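Local coordinates for protein aminotransferase (Streptomyces pactum, PDB 4ZM4) that belongs to the class-III aminotransferases, pyridoxal-phosphate-dependent enzymes, and works as an assembly of two chains, at residues V29-S32 with M33-A36; D100-A103 with G104-A108. The protein carries 1 engineered substitution. One frame throughout, in Å; residues are numbered along the deposited sequence.

Contact 1 of 2, residues V29-S32 with M33-A36. With P3B ((3E,4R,5R)-4,5-dihydroxy-3-{[(Z)-{3-hydroxy-2-methyl-5-[(phosphonooxy)methyl]pyridin-4(1H)-ylidene}methyl]imino}cyclohex-1-ene-1-carboxylic acid), chain H.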
ATOM      1  N   VAL B  29      -7.121  11.467  11.136  1.00 21.63           N
ATOM      2  CA  VAL B  29      -7.182  10.212  10.395  1.00 22.35           C
ATOM      3  C   VAL B  29      -6.107  10.252   9.330  1.00 22.84           C
ATOM      4  O   VAL B  29      -5.765  11.329   8.825  1.00 28.89           O
ATOM      5  CB  VAL B  29      -8.575   9.905   9.741  1.00 21.63           C
ATOM      6  CG1 VAL B  29      -8.659   8.452   9.306  1.00 23.47           C
ATOM      7  CG2 VAL B  29      -9.728  10.194  10.679  1.00 22.81           C
ATOM      8  N   SER B  30      -5.587   9.078   8.982  1.00 21.54           N
ATOM      9  CA  SER B  30      -4.471   8.975   8.061  1.00 20.55           C
ATOM     10  C   SER B  30      -4.812   9.432   6.634  1.00 20.53           C
ATOM     11  O   SER B  30      -3.944   9.951   5.906  1.00 17.90           O
ATOM     12  CB  SER B  30      -3.893   7.560   8.082  1.00 20.49           C
ATOM     13  OG  SER B  30      -3.254   7.298   9.323  1.00 19.89           O
ATOM     14  N   SER B  31      -6.075   9.261   6.251  1.00 20.32           N
ATOM     15  CA  SER B  31      -6.531   9.637   4.925  1.00 19.84           C
ATOM     16  C   SER B  31      -7.298  10.962   4.990  1.00 21.90           C
ATOM     17  O   SER B  31      -8.308  11.079   5.697  1.00 21.80           O
ATOM     18  CB  SER B  31      -7.418   8.556   4.327  1.00 18.42           C
ATOM     19  OG  SER B  31      -8.230   9.103   3.307  1.00 19.78           O
ATOM     20  N   SER B  32      -6.845  11.938   4.203  1.00 23.73           N
ATOM     21  CA  SER B  32      -7.464  13.273   4.173  1.00 26.48           C
ATOM     22  C   SER B  32      -8.991  13.271   3.945  1.00 29.38           C
ATOM     23  O   SER B  32      -9.679  14.101   4.526  1.00 31.10           O
ATOM     24  CB  SER B  32      -6.766  14.193   3.138  1.00 23.83           C
ATOM     25  OG  SER B  32      -5.462  14.541   3.541  1.00 22.22           O
ATOM     26  N   MET B  33      -9.510  12.350   3.125  1.00 31.98           N
ATOM     27  CA  MET B  33     -10.956  12.276   2.900  1.00 34.59           C
ATOM     28  C   MET B  33     -11.668  11.728   4.134  1.00 36.42           C
ATOM     29  O   MET B  33     -12.657  12.318   4.608  1.00 42.75           O
ATOM     30  CB  MET B  33     -11.316  11.375   1.726  1.00 38.13           C
ATOM     31  CG  MET B  33     -10.861  11.859   0.358  1.00 44.39           C
ATOM     32  SD  MET B  33      -9.590  10.755  -0.346  1.00 50.75           S
ATOM     33  CE  MET B  33      -8.153  11.657   0.211  1.00 49.68           C
ATOM     34  N   ARG B  34     -11.178  10.597   4.651  1.00 32.17           N
ATOM     35  CA  ARG B  34     -11.830   9.918   5.765  1.00 30.80           C
ATOM     36  C   ARG B  34     -11.714  10.679   7.102  1.00 29.21           C
ATOM     37  O   ARG B  34     -12.359  10.320   8.081  1.00 27.20           O
ATOM     38  CB  ARG B  34     -11.316   8.480   5.913  1.00 29.18           C
ATOM     39  CG  ARG B  34     -11.620   7.580   4.735  1.00 28.17           C
ATOM     40  CD  ARG B  34     -11.252   6.130   5.003  1.00 27.35           C
ATOM     41  NE  ARG B  34      -9.807   5.886   4.934  1.00 29.78           N
ATOM     42  CZ  ARG B  34      -9.018   5.515   5.942  1.00 28.05           C
ATOM     43  NH1 ARG B  34      -9.507   5.294   7.163  1.00 31.74           N
ATOM     44  NH2 ARG B  34      -7.723   5.352   5.726  1.00 25.67           N
ATOM     45  N   ALA B  35     -10.908  11.732   7.133  1.00 32.90           N
ATOM     46  CA  ALA B  35     -10.854  12.615   8.301  1.00 33.29           C
ATOM     47  C   ALA B  35     -11.999  13.636   8.313  1.00 32.13           C
ATOM     48  O   ALA B  35     -12.266  14.243   9.356  1.00 31.11           O
ATOM     49  CB  ALA B  35      -9.503  13.316   8.380  1.00 37.30           C
ATOM     50  N   ALA B  36     -12.668  13.824   7.174  1.00 31.18           N
ATOM     51  CA  ALA B  36     -13.875  14.675   7.106  1.00 31.71           C
ATOM     52  C   ALA B  36     -15.173  13.860   7.102  1.00 31.90           C
ATOM     53  O   ALA B  36     -16.260  14.397   6.865  1.00 33.94           O
ATOM     54  CB  ALA B  36     -13.809  15.545   5.847  1.00 34.17           C
TER
HETATM   55  OAH P3B H 501      -5.386   3.280  -2.508  1.00 14.68           O
HETATM   56  PBA P3B H 501      -6.667   2.427  -2.129  1.00 15.23           P
HETATM   57  OAI P3B H 501      -7.396   3.300  -1.153  1.00 14.22           O
HETATM   58  OAC P3B H 501      -6.344   1.083  -1.498  1.00 16.44           O
HETATM   59  OAQ P3B H 501      -7.464   2.353  -3.598  1.00 14.93           O
HETATM   60  CAM P3B H 501      -7.529   3.489  -4.520  1.00 14.96           C
HETATM   61  CAV P3B H 501      -8.671   3.327  -5.266  1.00 15.18           C
HETATM   62  CAL P3B H 501      -8.518   2.852  -6.561  1.00 13.73           C
HETATM   63  NAP P3B H 501      -9.659   2.635  -7.321  1.00 13.84           N
HETATM   64  CAU P3B H 501     -10.914   2.867  -6.807  1.00 13.30           C
HETATM   65  CAA P3B H 501     -12.035   2.682  -7.572  1.00 13.01           C
HETATM   66  CAW P3B H 501     -11.056   3.355  -5.584  1.00 13.23           C
HETATM   67  OAE P3B H 501     -12.316   3.564  -5.141  1.00 13.91           O
HETATM   68  CAX P3B H 501      -9.968   3.577  -4.739  1.00 16.63           C
HETATM   69  CAJ P3B H 501     -10.160   4.114  -3.418  1.00 20.22           C
HETATM   70  NAO P3B H 501     -11.386   4.574  -2.995  1.00 24.96           N
HETATM   71  CAT P3B H 501     -11.560   5.195  -1.785  1.00 33.34           C
HETATM   72  CAK P3B H 501     -10.521   5.607  -0.904  1.00 33.36           C
HETATM   73  CAS P3B H 501     -10.729   6.307   0.279  1.00 31.90           C
HETATM   74  CAR P3B H 501      -9.674   6.642   1.148  1.00 30.86           C
HETATM   75  OAD P3B H 501      -9.867   7.173   2.254  1.00 31.04           O
HETATM   76  OAB P3B H 501      -8.515   6.508   0.842  1.00 28.77           O
HETATM   77  CAN P3B H 501     -11.957   6.450   0.796  1.00 34.43           C
HETATM   78  CAY P3B H 501     -13.169   5.926   0.009  1.00 35.22           C
HETATM   79  OAF P3B H 501     -14.142   6.970   0.208  1.00 40.25           O
HETATM   80  CAZ P3B H 501     -12.919   5.580  -1.515  1.00 35.14           C
HETATM   81  OAG P3B H 501     -13.901   4.689  -2.161  1.00 31.64           O
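Ser31 and Arg34 close on one carboxylate oxygen of the ligand P3B. Ser31 OG donates to OAD at 2.7 Å, and Arg34 NE reaches the same OAD at 3.0 Å on a bent path, the N-H...O angle being 134°. Placing OG anti to the backbone N (chi1 159°) turns the hydroxyl to the ligand, while a bend at chi3 sets the guanidinium with its edge toward the carboxylate. A positive group so near would probably favour the ionised acid. Arg34 NH2, 3.5 Å from Ser31 CB, is hydrogen-bonded to the carbonyls of Gly309 and Ala312 of the second subunit, which help fix the guanidinium.

The apolar contact is Val29 CB on Ala35 CB at 3.8 Å; Val29 also crosses the arginine chain at about a right angle, CG1 lying 3.9 Å from Arg34 NH1.

In the backbone, a weak hydrogen bond from Ala35 N to Ser31 O (3.0 Å) overlaps the type I turn from Met33 to Ala36, which Ala36 N closes on Met33 O. The whole bend belongs to the loop between helix 14-22 and strand 44-48, with Ser30 OG hydrogen-bonded to Phe119 N, on strand 116-120 of the second subunit.

Contact 2 of 2, residues D100-A103 with G104-A108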
ATOM      1  N   ASP B 100       0.801 -18.621  -3.459  1.00 24.85           N
ATOM      2  CA  ASP B 100       0.843 -17.717  -4.616  1.00 23.49           C
ATOM      3  C   ASP B 100       0.083 -18.295  -5.816  1.00 21.51           C
ATOM      4  O   ASP B 100      -0.760 -17.620  -6.382  1.00 17.86           O
ATOM      5  CB  ASP B 100       2.295 -17.387  -5.020  1.00 24.55           C
ATOM      6  CG  ASP B 100       3.104 -16.752  -3.884  1.00 24.96           C
ATOM      7  OD1 ASP B 100       2.560 -16.509  -2.797  1.00 23.70           O
ATOM      8  OD2 ASP B 100       4.325 -16.544  -4.048  1.00 28.22           O
ATOM      9  N   ALA B 101       0.277 -19.586  -6.089  1.00 21.84           N
ATOM     10  CA  ALA B 101      -0.475 -20.272  -7.163  1.00 23.43           C
ATOM     11  C   ALA B 101      -1.985 -20.394  -6.879  1.00 23.41           C
ATOM     12  O   ALA B 101      -2.811 -20.302  -7.800  1.00 23.11           O
ATOM     13  CB  ALA B 101       0.124 -21.655  -7.457  1.00 22.28           C
ATOM     14  N   ARG B 102      -2.330 -20.617  -5.621  1.00 25.58           N
ATOM     15  CA  ARG B 102      -3.744 -20.768  -5.234  1.00 27.07           C
ATOM     16  C   ARG B 102      -4.475 -19.421  -5.328  1.00 22.86           C
ATOM     17  O   ARG B 102      -5.570 -19.361  -5.878  1.00 20.09           O
ATOM     18  CB  ARG B 102      -3.874 -21.353  -3.839  1.00 31.63           C
ATOM     19  CG  ARG B 102      -3.192 -22.695  -3.643  1.00 39.53           C
ATOM     20  CD  ARG B 102      -4.190 -23.760  -3.140  1.00 47.92           C
ATOM     21  NE  ARG B 102      -5.481 -23.695  -3.843  1.00 61.45           N
ATOM     22  CZ  ARG B 102      -6.683 -23.302  -3.363  1.00 60.17           C
ATOM     23  NH1 ARG B 102      -6.874 -22.936  -2.095  1.00 60.45           N
ATOM     24  NH2 ARG B 102      -7.724 -23.284  -4.193  1.00 57.83           N
ATOM     25  N   ALA B 103      -3.841 -18.350  -4.857  1.00 20.23           N
ATOM     26  CA  ALA B 103      -4.425 -17.012  -5.022  1.00 20.33           C
ATOM     27  C   ALA B 103      -4.586 -16.661  -6.481  1.00 20.20           C
ATOM     28  O   ALA B 103      -5.662 -16.263  -6.918  1.00 21.21           O
ATOM     29  CB  ALA B 103      -3.592 -15.975  -4.318  1.00 19.97           C
ATOM     30  N   GLY B 104      -3.528 -16.848  -7.261  1.00 21.75           N
ATOM     31  CA  GLY B 104      -3.566 -16.538  -8.683  1.00 21.18           C
ATOM     32  C   GLY B 104      -4.661 -17.316  -9.380  1.00 21.06           C
ATOM     33  O   GLY B 104      -5.448 -16.741 -10.144  1.00 20.84           O
ATOM     34  N   ALA B 105      -4.744 -18.618  -9.099  1.00 21.53           N
ATOM     35  CA  ALA B 105      -5.712 -19.515  -9.795  1.00 20.32           C
ATOM     36  C   ALA B 105      -7.149 -19.174  -9.458  1.00 21.14           C
ATOM     37  O   ALA B 105      -8.014 -19.121 -10.349  1.00 23.81           O
ATOM     38  CB  ALA B 105      -5.429 -20.970  -9.475  1.00 19.90           C
ATOM     39  N   LEU B 106      -7.419 -18.888  -8.189  1.00 20.69           N
ATOM     40  CA  LEU B 106      -8.744 -18.374  -7.815  1.00 20.10           C
ATOM     41  C   LEU B 106      -9.156 -17.110  -8.562  1.00 20.52           C
ATOM     42  O   LEU B 106     -10.293 -16.992  -9.011  1.00 23.19           O
ATOM     43  CB  LEU B 106      -8.837 -18.175  -6.294  1.00 20.22           C
ATOM     44  CG  LEU B 106      -9.164 -19.513  -5.620  1.00 20.21           C
ATOM     45  CD1 LEU B 106      -8.808 -19.536  -4.137  1.00 19.31           C
ATOM     46  CD2 LEU B 106     -10.638 -19.839  -5.841  1.00 19.48           C
ATOM     47  N   ILE B 107      -8.273 -16.120  -8.641  1.00 20.88           N
ATOM     48  CA  ILE B 107      -8.593 -14.886  -9.372  1.00 20.43           C
ATOM     49  C   ILE B 107      -8.878 -15.243 -10.839  1.00 21.30           C
ATOM     50  O   ILE B 107      -9.899 -14.822 -11.378  1.00 19.34           O
ATOM     51  CB  ILE B 107      -7.452 -13.833  -9.282  1.00 21.65           C
ATOM     52  CG1 ILE B 107      -7.351 -13.289  -7.845  1.00 22.59           C
ATOM     53  CG2 ILE B 107      -7.687 -12.679 -10.241  1.00 20.58           C
ATOM     54  CD1 ILE B 107      -6.067 -12.541  -7.577  1.00 24.90           C
ATOM     55  N   ALA B 108      -8.006 -16.056 -11.456  1.00 21.09           N
ATOM     56  CA  ALA B 108      -8.160 -16.405 -12.877  1.00 21.96           C
ATOM     57  C   ALA B 108      -9.481 -17.134 -13.162  1.00 21.94           C
ATOM     58  O   ALA B 108     -10.131 -16.862 -14.167  1.00 20.24           O
ATOM     59  CB  ALA B 108      -6.988 -17.214 -13.381  1.00 21.13           C
TER
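Ala101 O takes the N-H of Ala105 at 2.9 Å, with an N-H...O angle of 152°. The Ala105 methyl also lies against this oxygen, CB to Ala101 O being 3.2 Å. Straighter bonds join the neighbouring residues: Gly104 N to Asp100 O, Leu106 N to Arg102 O at 3.0 Å, and Ile107 N to Ala103 O, the last with an N-H...O angle of 169°. This i to i+4 ladder marks regular alpha-helix, here residues 100-108 of helix 98-110, in a class-III aminotransferase, a family of fold-type I pyridoxal-phosphate enzymes.

Leu106 and Ile107 lie against carbonyls of the preceding turn. Leu106 sits beside the Arg102 carbonyl, with CB 3.5 Å and CD1 3.7 Å from Arg102 O. Ile107 has CG1 anti to its carbonyl carbon (chi1 -69°), a setting that brings CG1 to 3.5 Å from Ala103 O. The Arg102 chain starts away from the next turn, but bends at chi2 and chi3 bring its end over toward Leu106, NH2 lying 3.9 Å from Leu106 CD1; the guanidinium meets that methyl obliquely.

Ile107 and Ala103 pack on Phe119 of strand 116-120, and Ile107 also meets Leu325 of helix 315-329. Arg102 rests on Val322 of that same helix. At the start of the segment, Asp100 OD2 accepts from His97 N, and both Asp100 and Ala101 touch Ile21 of the second subunit.

In the fold
From the N terminus the chain runs through helix 14-22 into contact 1, a bend closed within residues 29-36 before strand 44-48 begins. Strands 51-54 and 59-62 and helix 77-89 follow, then helix 98-110, on which contact 2 spans successive turns. The two are local and in series, neither nesting nor crossing; their centres lie about 33 Å apart and their nearest atoms about 22 Å. Both nevertheless face the second subunit. Contact 1 joins the P3B pocket to the partner's strand 116-120 and to the partner's Gly309 and Ala312. Contact 2 links strand 116-120 and helix 315-329 of its own chain, and meets helix 14-22 of the partner.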